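Side-chain contact in DNA helicase RecQ (Deinococcus radiodurans, PDB 4Q48), which probably couples ATP hydrolysis to the unwinding of duplex DNA, translocating in the 3'-5' direction: residues Val166-Phe171 against Val194-Asp199. Numbering follows the deposited sequence.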
loop_
_atom_site.group_PDB
_atom_site.type_symbol
_atom_site.label_atom_id
_atom_site.label_comp_id
_atom_site.label_asym_id
_atom_site.label_seq_id
_atom_site.Cartn_x
_atom_site.Cartn_y
_atom_site.Cartn_z
ATOM N N VAL A 166 14.409 19.467 -0.149
ATOM C CA VAL A 166 15.520 20.219 0.413
ATOM C C VAL A 166 16.575 19.375 1.149
ATOM O O VAL A 166 17.719 19.783 1.241
ATOM C CB VAL A 166 14.971 21.313 1.377
ATOM C CG1 VAL A 166 14.793 20.759 2.782
ATOM C CG2 VAL A 166 15.869 22.528 1.402
ATOM N N LEU A 167 16.223 18.196 1.643
ATOM C CA LEU A 167 17.217 17.401 2.353
ATOM C C LEU A 167 18.345 17.029 1.416
ATOM O O LEU A 167 19.513 17.128 1.781
ATOM C CB LEU A 167 16.623 16.136 2.965
ATOM C CG LEU A 167 15.602 16.396 4.071
ATOM C CD1 LEU A 167 15.203 15.079 4.709
ATOM C CD2 LEU A 167 16.066 17.426 5.104
ATOM N N ALA A 168 18.005 16.585 0.213
ATOM C CA ALA A 168 19.023 16.240 -0.770
ATOM C C ALA A 168 19.826 17.466 -1.243
ATOM O O ALA A 168 20.957 17.322 -1.711
ATOM C CB ALA A 168 18.392 15.539 -1.937
ATOM N N GLU A 169 19.243 18.662 -1.153
ATOM C CA GLU A 169 19.977 19.878 -1.523
ATOM C C GLU A 169 21.004 20.284 -0.486
ATOM O O GLU A 169 22.201 20.233 -0.724
ATOM C CB GLU A 169 19.030 21.051 -1.745
ATOM C CG GLU A 169 18.713 21.334 -3.201
ATOM C CD GLU A 169 17.344 21.970 -3.384
ATOM O OE1 GLU A 169 16.373 21.240 -3.737
ATOM O OE2 GLU A 169 17.245 23.202 -3.159
ATOM N N ARG A 170 20.524 20.643 0.694
ATOM C CA ARG A 170 21.381 21.226 1.707
ATOM C C ARG A 170 22.274 20.200 2.385
ATOM O O ARG A 170 23.268 20.574 3.023
ATOM C CB ARG A 170 20.539 22.015 2.716
ATOM C CG ARG A 170 20.243 23.400 2.152
ATOM C CD ARG A 170 19.482 24.323 3.057
ATOM N NE ARG A 170 20.306 24.766 4.160
ATOM C CZ ARG A 170 19.935 25.676 5.054
ATOM N NH1 ARG A 170 18.746 26.254 4.971
ATOM N NH2 ARG A 170 20.752 26.005 6.047
ATOM N N PHE A 171 21.946 18.918 2.229
ATOM C CA PHE A 171 22.734 17.839 2.828
ATOM C C PHE A 171 22.945 16.680 1.879
ATOM O O PHE A 171 22.480 15.581 2.157
ATOM C CB PHE A 171 22.055 17.297 4.096
ATOM C CG PHE A 171 21.619 18.361 5.056
ATOM C CD1 PHE A 171 20.377 18.940 4.940
ATOM C CD2 PHE A 171 22.465 18.783 6.062
ATOM C CE1 PHE A 171 19.988 19.917 5.809
ATOM C CE2 PHE A 171 22.092 19.754 6.928
ATOM C CZ PHE A 171 20.852 20.328 6.812
ATOM N N VAL A 194 10.964 13.291 -5.468
ATOM C CA VAL A 194 11.099 14.311 -4.419
ATOM C C VAL A 194 12.388 14.206 -3.589
ATOM O O VAL A 194 12.995 15.224 -3.225
ATOM C CB VAL A 194 9.887 14.286 -3.490
ATOM C CG1 VAL A 194 9.915 15.490 -2.552
ATOM C CG2 VAL A 194 8.615 14.319 -4.330
ATOM N N LEU A 195 12.768 12.979 -3.244
ATOM C CA LEU A 195 13.906 12.751 -2.361
ATOM C C LEU A 195 15.113 12.200 -3.114
ATOM O O LEU A 195 15.983 11.575 -2.500
ATOM C CB LEU A 195 13.502 11.794 -1.230
ATOM C CG LEU A 195 12.158 12.110 -0.559
ATOM C CD1 LEU A 195 11.683 10.962 0.307
ATOM C CD2 LEU A 195 12.234 13.395 0.254
ATOM N N ARG A 196 15.169 12.453 -4.425
ATOM C CA ARG A 196 16.214 11.913 -5.317
ATOM C C ARG A 196 16.693 10.514 -4.975
ATOM O O ARG A 196 17.848 10.304 -4.602
ATOM C CB ARG A 196 17.422 12.848 -5.383
ATOM C CG ARG A 196 17.060 14.290 -5.597
ATOM C CD ARG A 196 18.275 15.187 -5.461
ATOM N NE ARG A 196 17.855 16.495 -4.962
ATOM C CZ ARG A 196 18.568 17.619 -5.024
ATOM N NH1 ARG A 196 18.039 18.738 -4.540
ATOM N NH2 ARG A 196 19.808 17.620 -5.516
ATOM N N LEU A 197 15.792 9.555 -5.129
ATOM C CA LEU A 197 16.111 8.162 -4.864
ATOM C C LEU A 197 15.862 7.371 -6.133
ATOM O O LEU A 197 15.683 6.146 -6.100
ATOM C CB LEU A 197 15.298 7.626 -3.677
ATOM C CG LEU A 197 15.502 8.472 -2.413
ATOM C CD1 LEU A 197 14.666 8.006 -1.231
ATOM C CD2 LEU A 197 16.964 8.492 -2.040
ATOM N N GLU A 198 15.863 8.081 -7.263
ATOM C CA GLU A 198 15.698 7.419 -8.551
ATOM C C GLU A 198 16.883 6.511 -8.739
ATOM O O GLU A 198 16.746 5.395 -9.226
ATOM C CB GLU A 198 15.602 8.417 -9.710
ATOM C CG GLU A 198 16.614 9.550 -9.648
ATOM C CD GLU A 198 16.028 10.827 -9.064
ATOM O OE1 GLU A 198 14.818 10.826 -8.773
ATOM O OE2 GLU A 198 16.770 11.817 -8.876
ATOM N N ASP A 199 18.036 6.975 -8.278
ATOM C CA ASP A 199 19.272 6.229 -8.429
ATOM C C ASP A 199 19.564 5.331 -7.217
ATOM O O ASP A 199 20.586 4.635 -7.161
ATOM C CB ASP A 199 20.414 7.218 -8.685
ATOM C CG ASP A 199 20.112 8.177 -9.858
ATOM O OD1 ASP A 199 19.525 7.725 -10.873
ATOM O OD2 ASP A 199 20.455 9.384 -9.773
#
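Arg-196 reaches from the loop after helix 185-194 to helix 165-170, where it lies against Ala-168 and pairs with Glu-169. Both segments pack on one face of the parallel sheet of the first RecA-like (P-loop NTPase fold) domain of the helicase core, away from the nucleotide-binding and zinc sites.

The electrostatic part is a single salt bridge: OE1 of Glu-169 lies 3.1 Å from NH1 of Arg-196. The two side chains meet at about a right angle, and their carboxylate and guanidinium planes are 34° apart; the carboxylate carbon sits in plane at the guanidinium edge. Two long, exposed side chains suit this place, since their charges can pair between helix and loop while remaining at the surface.

Van der Waals packing supplies the rest. The CB of Ala-168 points at the loop and makes a nonpolar contact with the CD methylene of Arg-196 at 3.5 Å, while the backbone C of Ala-168 lies over one face of the guanidinium, 3.9 Å above its centre. The small methyl of Ala-168 leaves room for the arginine chain to run alongside the helix. That chain is extended from CG to NE (chi2 172°, chi3 -150°), which carries the charged group across the helix surface to Glu-169.

On the side facing the sheet the leucines take over: Leu-167 and Leu-195 both touch Ile-144 of strand 139-145, their branched side chains filling the buried layer. Strand 176-180 also ties down the loop, for NE of Arg-176 is hydrogen-bonded to the backbone O of Leu-195.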